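Local structure of carbohydrate kinase, FGGY (Novosphingobium aromaticivorans, 3H6E) at residues L89-L94 with D142-A147; Y96-P101 with L133-Q138. The protein probably acts as a sugar kinase of the FGGY type, transferring a phosphate group to a carbohydrate. All blocks are in the same frame, centred on the assembly; numbering follows the deposited sequence.

Contact 1: residues L89-L94 with D142-A147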
ATOM      1  N   LEU A  89     -13.669  11.286  20.152  1.00 35.15           N
ATOM      2  CA  LEU A  89     -14.103  10.612  18.936  1.00 35.51           C
ATOM      3  C   LEU A  89     -15.607  10.782  18.716  1.00 35.87           C
ATOM      4  O   LEU A  89     -16.422  10.315  19.512  1.00 35.93           O
ATOM      5  CB  LEU A  89     -13.742   9.129  18.966  1.00 34.40           C
ATOM      6  CG  LEU A  89     -14.155   8.403  17.683  1.00 36.96           C
ATOM      7  CD1 LEU A  89     -13.322   8.905  16.503  1.00 34.67           C
ATOM      8  CD2 LEU A  89     -14.043   6.890  17.835  1.00 36.18           C
ATOM      9  N   ALA A  90     -15.966  11.454  17.629  1.00 33.77           N
ATOM     10  CA  ALA A  90     -17.363  11.721  17.322  1.00 33.55           C
ATOM     11  C   ALA A  90     -18.141  10.430  17.070  1.00 35.20           C
ATOM     12  O   ALA A  90     -19.324  10.335  17.398  1.00 36.95           O
ATOM     13  CB  ALA A  90     -17.468  12.651  16.128  1.00 32.56           C
ATOM     14  N   PHE A  91     -17.465   9.442  16.491  1.00 34.94           N
ATOM     15  CA  PHE A  91     -18.076   8.156  16.166  1.00 35.46           C
ATOM     16  C   PHE A  91     -17.039   7.252  15.504  1.00 36.74           C
ATOM     17  O   PHE A  91     -16.012   7.731  15.023  1.00 36.43           O
ATOM     18  CB  PHE A  91     -19.272   8.349  15.228  1.00 34.87           C
ATOM     19  CG  PHE A  91     -18.964   9.181  14.011  1.00 36.08           C
ATOM     20  CD1 PHE A  91     -19.561  10.419  13.831  1.00 35.91           C
ATOM     21  CD2 PHE A  91     -18.070   8.728  13.052  1.00 35.84           C
ATOM     22  CE1 PHE A  91     -19.276  11.185  12.714  1.00 35.03           C
ATOM     23  CE2 PHE A  91     -17.779   9.488  11.937  1.00 33.70           C
ATOM     24  CZ  PHE A  91     -18.383  10.718  11.768  1.00 34.56           C
ATOM     25  N   PRO A  92     -17.298   5.937  15.479  1.00 38.15           N
ATOM     26  CA  PRO A  92     -16.373   5.061  14.751  1.00 39.84           C
ATOM     27  C   PRO A  92     -16.317   5.444  13.272  1.00 38.14           C
ATOM     28  O   PRO A  92     -17.363   5.686  12.666  1.00 37.09           O
ATOM     29  CB  PRO A  92     -17.002   3.673  14.918  1.00 39.31           C
ATOM     30  CG  PRO A  92     -17.849   3.784  16.144  1.00 39.28           C
ATOM     31  CD  PRO A  92     -18.383   5.183  16.128  1.00 36.30           C
ATOM     32  N   PRO A  93     -15.105   5.516  12.703  1.00 36.68           N
ATOM     33  CA  PRO A  93     -14.931   5.839  11.285  1.00 34.35           C
ATOM     34  C   PRO A  93     -15.596   4.801  10.397  1.00 35.18           C
ATOM     35  O   PRO A  93     -15.778   3.655  10.806  1.00 36.70           O
ATOM     36  CB  PRO A  93     -13.413   5.793  11.097  1.00 34.28           C
ATOM     37  CG  PRO A  93     -12.854   6.033  12.455  1.00 36.94           C
ATOM     38  CD  PRO A  93     -13.813   5.360  13.394  1.00 38.06           C
ATOM     39  N   LEU A  94     -15.962   5.211   9.190  1.00 35.31           N
ATOM     40  CA  LEU A  94     -16.593   4.315   8.237  1.00 35.86           C
ATOM     41  C   LEU A  94     -15.596   3.280   7.735  1.00 33.67           C
ATOM     42  O   LEU A  94     -14.413   3.576   7.572  1.00 32.43           O
ATOM     43  CB  LEU A  94     -17.145   5.107   7.049  1.00 32.86           C
ATOM     44  CG  LEU A  94     -18.390   5.972   7.248  1.00 36.25           C
ATOM     45  CD1 LEU A  94     -18.286   6.821   8.504  1.00 37.64           C
ATOM     46  CD2 LEU A  94     -18.628   6.850   6.022  1.00 32.46           C
ATOM     47  N   ASP A 142     -23.975  18.927  11.154  1.00 40.17           N
ATOM     48  CA  ASP A 142     -23.459  19.771  12.227  1.00 40.80           C
ATOM     49  C   ASP A 142     -22.183  19.200  12.830  1.00 38.96           C
ATOM     50  O   ASP A 142     -21.189  19.910  13.001  1.00 38.02           O
ATOM     51  CB  ASP A 142     -24.520  19.960  13.316  1.00 44.40           C
ATOM     52  CG  ASP A 142     -25.817  20.539  12.772  1.00 44.71           C
ATOM     53  OD1 ASP A 142     -26.843  20.477  13.483  1.00 48.94           O
ATOM     54  OD2 ASP A 142     -25.812  21.052  11.631  1.00 43.68           O
ATOM     55  N   VAL A 143     -22.216  17.912  13.148  1.00 38.24           N
ATOM     56  CA  VAL A 143     -21.069  17.243  13.749  1.00 38.73           C
ATOM     57  C   VAL A 143     -19.818  17.321  12.867  1.00 38.31           C
ATOM     58  O   VAL A 143     -18.696  17.299  13.373  1.00 38.62           O
ATOM     59  CB  VAL A 143     -21.391  15.771  14.094  1.00 39.36           C
ATOM     60  CG1 VAL A 143     -20.131  15.027  14.533  1.00 37.42           C
ATOM     61  CG2 VAL A 143     -22.464  15.707  15.176  1.00 36.43           C
HETATM   62  N   MSE A 144     -20.010  17.419  11.553  1.00 37.12           N
HETATM   63  CA  MSE A 144     -18.880  17.523  10.631  1.00 37.21           C
HETATM   64  C   MSE A 144     -18.280  18.930  10.605  1.00 39.41           C
HETATM   65  O   MSE A 144     -17.074  19.094  10.406  1.00 38.64           O
HETATM   66  CB  MSE A 144     -19.274  17.101   9.213  1.00 34.55           C
HETATM   67  CG  MSE A 144     -19.606  15.630   9.066  1.00 35.52           C
HETATM   68 SE   MSE A 144     -18.408  14.471  10.082  1.00 54.03          SE
HETATM   69  CE  MSE A 144     -16.715  14.864   9.191  1.00 36.12           C
ATOM     70  N   ALA A 145     -19.121  19.939  10.805  1.00 37.95           N
ATOM     71  CA  ALA A 145     -18.665  21.327  10.774  1.00 39.20           C
ATOM     72  C   ALA A 145     -17.913  21.721  12.048  1.00 39.05           C
ATOM     73  O   ALA A 145     -17.101  22.644  12.038  1.00 40.53           O
ATOM     74  CB  ALA A 145     -19.838  22.263  10.535  1.00 36.27           C
ATOM     75  N   ASN A 146     -18.194  21.017  13.140  1.00 39.33           N
ATOM     76  CA  ASN A 146     -17.520  21.262  14.411  1.00 38.87           C
ATOM     77  C   ASN A 146     -16.341  20.318  14.575  1.00 39.56           C
ATOM     78  O   ASN A 146     -15.638  20.344  15.588  1.00 38.89           O
ATOM     79  CB  ASN A 146     -18.490  21.053  15.575  1.00 39.96           C
ATOM     80  CG  ASN A 146     -19.709  21.958  15.493  1.00 47.34           C
ATOM     81  OD1 ASN A 146     -20.782  21.623  16.001  1.00 47.03           O
ATOM     82  ND2 ASN A 146     -19.547  23.111  14.849  1.00 44.92           N
ATOM     83  N   ALA A 147     -16.131  19.478  13.568  1.00 38.15           N
ATOM     84  CA  ALA A 147     -15.195  18.373  13.696  1.00 34.54           C
ATOM     85  C   ALA A 147     -13.756  18.754  13.381  1.00 31.33           C
ATOM     86  O   ALA A 147     -13.495  19.597  12.527  1.00 31.02           O
ATOM     87  CB  ALA A 147     -15.635  17.212  12.817  1.00 33.77           C
TER
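Two sets of torsions set the selenium of Met144, a selenomethionine, beside the edge of the Phe91 ring. The ring carbon CG of Phe91 stands between the backbone N and the carbonyl carbon (chi1 51°), while the Met144 chain, with CG anti to the carbonyl carbon, folds back at both chi2 and chi3. Although the CB of Met144 does not point straight at the loop, this double bend swings its selenium to the ring, making a Met-aromatic contact between the 89-94 loop and the short helix 141-145 of the N-terminal FGGY region. The geometry is that of an edge approach: SE of Met144 lies 5.3 Å from the centroid of the Phe91 ring and 81° off its normal. The same SE of Met144 is 4.1 Å from CZ of Phe91, at the ring edge and near its plane. The two side chains cross at about a right angle.

One residue earlier on each segment, Ala90 and Val143 extend the apolar patch. The CG1 branch of Val143 reaches both Ala90 and Phe91, approaching CE1 of Phe91 obliquely at 4.3 Å. No hydrogen bond crosses between the segments, and their summed buried surface is 113 Å², so this is a small, wholly apolar joint.

Its surroundings explain how the loop is placed. A backbone hydrogen bond ties Ala90 to Ala83 of strand 81-85, where Thr85 touches both Ala90 and Val143. The Phe91 ring also meets the ring of His140, in the short link between helices 129-139 and 141-145. The shortest approach across the two segments is 3.9 Å, from CB of Ala90 to CG1 of Val143.

Contact 2: residues Y96-P101 with L133-Q138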
ATOM      1  N   TYR A  96     -14.066   1.557   4.770  1.00 32.12           N
ATOM      2  CA  TYR A  96     -13.976   2.051   3.398  1.00 31.86           C
ATOM      3  C   TYR A  96     -14.655   1.112   2.403  1.00 30.51           C
ATOM      4  O   TYR A  96     -14.934   1.495   1.269  1.00 27.32           O
ATOM      5  CB  TYR A  96     -12.538   2.410   2.982  1.00 29.22           C
ATOM      6  CG  TYR A  96     -11.559   1.260   2.817  1.00 29.66           C
ATOM      7  CD1 TYR A  96     -11.771   0.260   1.875  1.00 31.54           C
ATOM      8  CD2 TYR A  96     -10.388   1.212   3.568  1.00 29.65           C
ATOM      9  CE1 TYR A  96     -10.864  -0.778   1.714  1.00 32.26           C
ATOM     10  CE2 TYR A  96      -9.476   0.184   3.412  1.00 32.71           C
ATOM     11  CZ  TYR A  96      -9.717  -0.809   2.484  1.00 33.34           C
ATOM     12  OH  TYR A  96      -8.806  -1.833   2.330  1.00 33.50           O
ATOM     13  N   GLU A  97     -14.940  -0.108   2.843  1.00 32.16           N
ATOM     14  CA  GLU A  97     -15.664  -1.058   2.008  1.00 33.85           C
ATOM     15  C   GLU A  97     -17.173  -0.859   2.110  1.00 34.10           C
ATOM     16  O   GLU A  97     -17.936  -1.466   1.356  1.00 33.59           O
ATOM     17  CB  GLU A  97     -15.289  -2.502   2.351  1.00 34.43           C
ATOM     18  CG  GLU A  97     -13.832  -2.839   2.087  1.00 37.06           C
ATOM     19  CD  GLU A  97     -13.623  -4.301   1.738  1.00 42.23           C
ATOM     20  OE1 GLU A  97     -12.825  -4.970   2.428  1.00 43.02           O
ATOM     21  OE2 GLU A  97     -14.256  -4.778   0.770  1.00 41.98           O
ATOM     22  N   GLN A  98     -17.603  -0.007   3.039  1.00 33.80           N
ATOM     23  CA  GLN A  98     -19.021   0.321   3.157  1.00 34.72           C
ATOM     24  C   GLN A  98     -19.519   1.023   1.904  1.00 33.02           C
ATOM     25  O   GLN A  98     -18.914   1.988   1.435  1.00 31.05           O
ATOM     26  CB  GLN A  98     -19.302   1.193   4.383  1.00 35.84           C
ATOM     27  CG  GLN A  98     -20.671   1.883   4.348  1.00 36.48           C
ATOM     28  CD  GLN A  98     -21.835   0.900   4.305  1.00 38.52           C
ATOM     29  OE1 GLN A  98     -21.782  -0.173   4.906  1.00 41.16           O
ATOM     30  NE2 GLN A  98     -22.895   1.270   3.595  1.00 36.57           N
ATOM     31  N   SER A  99     -20.628   0.527   1.372  1.00 33.38           N
ATOM     32  CA  SER A  99     -21.246   1.105   0.190  1.00 32.73           C
ATOM     33  C   SER A  99     -21.673   2.549   0.437  1.00 32.97           C
ATOM     34  O   SER A  99     -21.984   2.936   1.563  1.00 32.61           O
ATOM     35  CB  SER A  99     -22.457   0.271  -0.221  1.00 32.08           C
ATOM     36  OG  SER A  99     -23.060   0.795  -1.385  1.00 36.56           O
ATOM     37  N   ILE A 100     -21.680   3.345  -0.624  1.00 31.90           N
ATOM     38  CA  ILE A 100     -22.191   4.705  -0.549  1.00 32.81           C
ATOM     39  C   ILE A 100     -23.349   4.837  -1.532  1.00 31.84           C
ATOM     40  O   ILE A 100     -23.254   4.377  -2.669  1.00 32.71           O
ATOM     41  CB  ILE A 100     -21.094   5.753  -0.853  1.00 31.17           C
ATOM     42  CG1 ILE A 100     -19.898   5.562   0.093  1.00 31.87           C
ATOM     43  CG2 ILE A 100     -21.651   7.163  -0.738  1.00 29.21           C
ATOM     44  CD1 ILE A 100     -18.957   6.756   0.179  1.00 25.55           C
ATOM     45  N   PRO A 101     -24.457   5.443  -1.087  1.00 32.28           N
ATOM     46  CA  PRO A 101     -25.652   5.595  -1.925  1.00 31.86           C
ATOM     47  C   PRO A 101     -25.359   6.207  -3.290  1.00 31.85           C
ATOM     48  O   PRO A 101     -24.592   7.163  -3.408  1.00 32.28           O
ATOM     49  CB  PRO A 101     -26.541   6.524  -1.096  1.00 31.39           C
ATOM     50  CG  PRO A 101     -26.166   6.219   0.309  1.00 34.18           C
ATOM     51  CD  PRO A 101     -24.678   5.947   0.280  1.00 33.93           C
ATOM     52  N   LEU A 133     -16.390  11.788   3.450  1.00 24.87           N
ATOM     53  CA  LEU A 133     -16.653  13.147   3.911  1.00 26.39           C
ATOM     54  C   LEU A 133     -17.913  13.708   3.268  1.00 28.20           C
ATOM     55  O   LEU A 133     -18.791  14.227   3.957  1.00 28.47           O
ATOM     56  CB  LEU A 133     -15.458  14.057   3.609  1.00 25.43           C
ATOM     57  CG  LEU A 133     -14.445  14.276   4.735  1.00 25.95           C
ATOM     58  CD1 LEU A 133     -14.472  13.139   5.737  1.00 24.13           C
ATOM     59  CD2 LEU A 133     -13.035  14.499   4.187  1.00 25.10           C
ATOM     60  N   TRP A 134     -18.000  13.598   1.944  1.00 26.78           N
ATOM     61  CA  TRP A 134     -19.163  14.084   1.207  1.00 27.98           C
ATOM     62  C   TRP A 134     -20.449  13.547   1.820  1.00 28.17           C
ATOM     63  O   TRP A 134     -21.358  14.305   2.154  1.00 27.97           O
ATOM     64  CB  TRP A 134     -19.074  13.654  -0.256  1.00 28.02           C
ATOM     65  CG  TRP A 134     -20.174  14.195  -1.115  1.00 30.01           C
ATOM     66  CD1 TRP A 134     -21.341  13.565  -1.451  1.00 29.85           C
ATOM     67  CD2 TRP A 134     -20.212  15.476  -1.754  1.00 30.09           C
ATOM     68  NE1 TRP A 134     -22.098  14.374  -2.256  1.00 30.59           N
ATOM     69  CE2 TRP A 134     -21.430  15.555  -2.456  1.00 32.13           C
ATOM     70  CE3 TRP A 134     -19.335  16.565  -1.799  1.00 29.17           C
ATOM     71  CZ2 TRP A 134     -21.794  16.682  -3.198  1.00 31.23           C
ATOM     72  CZ3 TRP A 134     -19.696  17.679  -2.538  1.00 29.44           C
ATOM     73  CH2 TRP A 134     -20.914  17.729  -3.227  1.00 30.98           C
ATOM     74  N   TRP A 135     -20.509  12.229   1.960  1.00 27.77           N
ATOM     75  CA  TRP A 135     -21.667  11.562   2.536  1.00 28.49           C
ATOM     76  C   TRP A 135     -21.891  12.017   3.969  1.00 29.86           C
ATOM     77  O   TRP A 135     -22.972  12.483   4.319  1.00 30.75           O
ATOM     78  CB  TRP A 135     -21.477  10.046   2.481  1.00 29.80           C
ATOM     79  CG  TRP A 135     -22.715   9.267   2.756  1.00 32.11           C
ATOM     80  CD1 TRP A 135     -24.005   9.689   2.601  1.00 31.95           C
ATOM     81  CD2 TRP A 135     -22.788   7.908   3.200  1.00 34.43           C
ATOM     82  NE1 TRP A 135     -24.876   8.683   2.939  1.00 32.55           N
ATOM     83  CE2 TRP A 135     -24.155   7.577   3.306  1.00 33.38           C
ATOM     84  CE3 TRP A 135     -21.831   6.941   3.524  1.00 33.09           C
ATOM     85  CZ2 TRP A 135     -24.588   6.321   3.726  1.00 32.36           C
ATOM     86  CZ3 TRP A 135     -22.264   5.695   3.939  1.00 34.57           C
ATOM     87  CH2 TRP A 135     -23.630   5.396   4.038  1.00 34.31           C
ATOM     88  N   LEU A 136     -20.857  11.890   4.794  1.00 31.01           N
ATOM     89  CA  LEU A 136     -20.935  12.301   6.194  1.00 31.75           C
ATOM     90  C   LEU A 136     -21.505  13.710   6.375  1.00 31.07           C
ATOM     91  O   LEU A 136     -22.188  13.984   7.359  1.00 33.37           O
ATOM     92  CB  LEU A 136     -19.562  12.191   6.861  1.00 30.62           C
ATOM     93  CG  LEU A 136     -19.129  10.769   7.218  1.00 30.74           C
ATOM     94  CD1 LEU A 136     -17.683  10.743   7.679  1.00 28.58           C
ATOM     95  CD2 LEU A 136     -20.047  10.187   8.283  1.00 32.74           C
ATOM     96  N   ASP A 137     -21.219  14.599   5.430  1.00 29.87           N
ATOM     97  CA  ASP A 137     -21.736  15.960   5.492  1.00 31.25           C
ATOM     98  C   ASP A 137     -23.262  15.963   5.436  1.00 34.54           C
ATOM     99  O   ASP A 137     -23.903  16.907   5.896  1.00 36.33           O
ATOM    100  CB  ASP A 137     -21.155  16.825   4.368  1.00 30.60           C
ATOM    101  CG  ASP A 137     -19.854  17.518   4.766  1.00 32.03           C
ATOM    102  OD1 ASP A 137     -19.535  17.549   5.975  1.00 31.71           O
ATOM    103  OD2 ASP A 137     -19.154  18.042   3.872  1.00 31.30           O
ATOM    104  N   GLN A 138     -23.835  14.897   4.880  1.00 33.22           N
ATOM    105  CA  GLN A 138     -25.287  14.746   4.805  1.00 32.18           C
ATOM    106  C   GLN A 138     -25.867  14.105   6.063  1.00 34.47           C
ATOM    107  O   GLN A 138     -26.868  14.578   6.601  1.00 33.69           O
ATOM    108  CB  GLN A 138     -25.686  13.905   3.592  1.00 33.45           C
ATOM    109  CG  GLN A 138     -25.569  14.614   2.259  1.00 35.19           C
ATOM    110  CD  GLN A 138     -26.511  14.033   1.219  1.00 40.22           C
ATOM    111  OE1 GLN A 138     -26.656  14.574   0.121  1.00 43.12           O
ATOM    112  NE2 GLN A 138     -27.170  12.928   1.566  1.00 37.66           N
TER
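Trp135 receives Pro101 over one face of its indole, a CH-pi contact through which the loop leading into helix 102-109 packs on helix 129-139 in the N-terminal FGGY region. CD of Pro101 stands 3.7 Å from the centroid of the Trp135 six-membered ring and 24° off its normal, displaced toward the rim. The same carbon is 3.5 Å from CZ2 of Trp135, while the neighbouring CG of Pro101 is 3.8 Å from both NE1 and CZ2 of Trp135. CG2 of Ile100 approaches obliquely, 4.2 Å from CD2 of Trp135.

At the far end of the indole the partners change. CG of Gln98 comes to the ring edge, near its plane, and the backbone O of Ser99 lies 3.7 Å from CZ3 of Trp135. Trp135 accounts for 102 of the 192 Å² buried, so one aromatic side chain carries the helix's share of the contact.

The next shell consists of what holds Gln98 and Ile100 in place. Gln98 folds back at chi2 (61°), which brings its amide to the following peptide, and its OE1 accepts a hydrogen bond from Arg46 N. Beyond the two segments, Val104 of helix 102-109 touches Trp135, and Met105 packs on Ile100. Pro101 is the N-cap residue of that helix, so the indole face lies against its very start. The Gln98 amide bonds to the next residue's carbonyl: NE2 of Gln98 donates to Ser99 O at 2.8 Å, in a bent bond with an N-H...O angle of 136°.

The two contacts have centres 13 Å apart on the same side of the chain's centre, and both join the long loop between strand 88-89 and helix 102-109 to successive helices. In chain order the loop segments 89-94 and 96-101 come first, then 133-138 on helix 129-139 and 142-147 on helix 141-145; contact 2 therefore falls within the span bracketed by contact 1. They touch directly: CD2 of Leu136 lies 3.9 Å from CZ of Phe91 and also packs on CD1 of Leu94, while Met144 packs on Asp137. One loop is thus fastened to two consecutive helices of the N-terminal FGGY region by adjoining contacts without a hydrogen bond across either pair of segments.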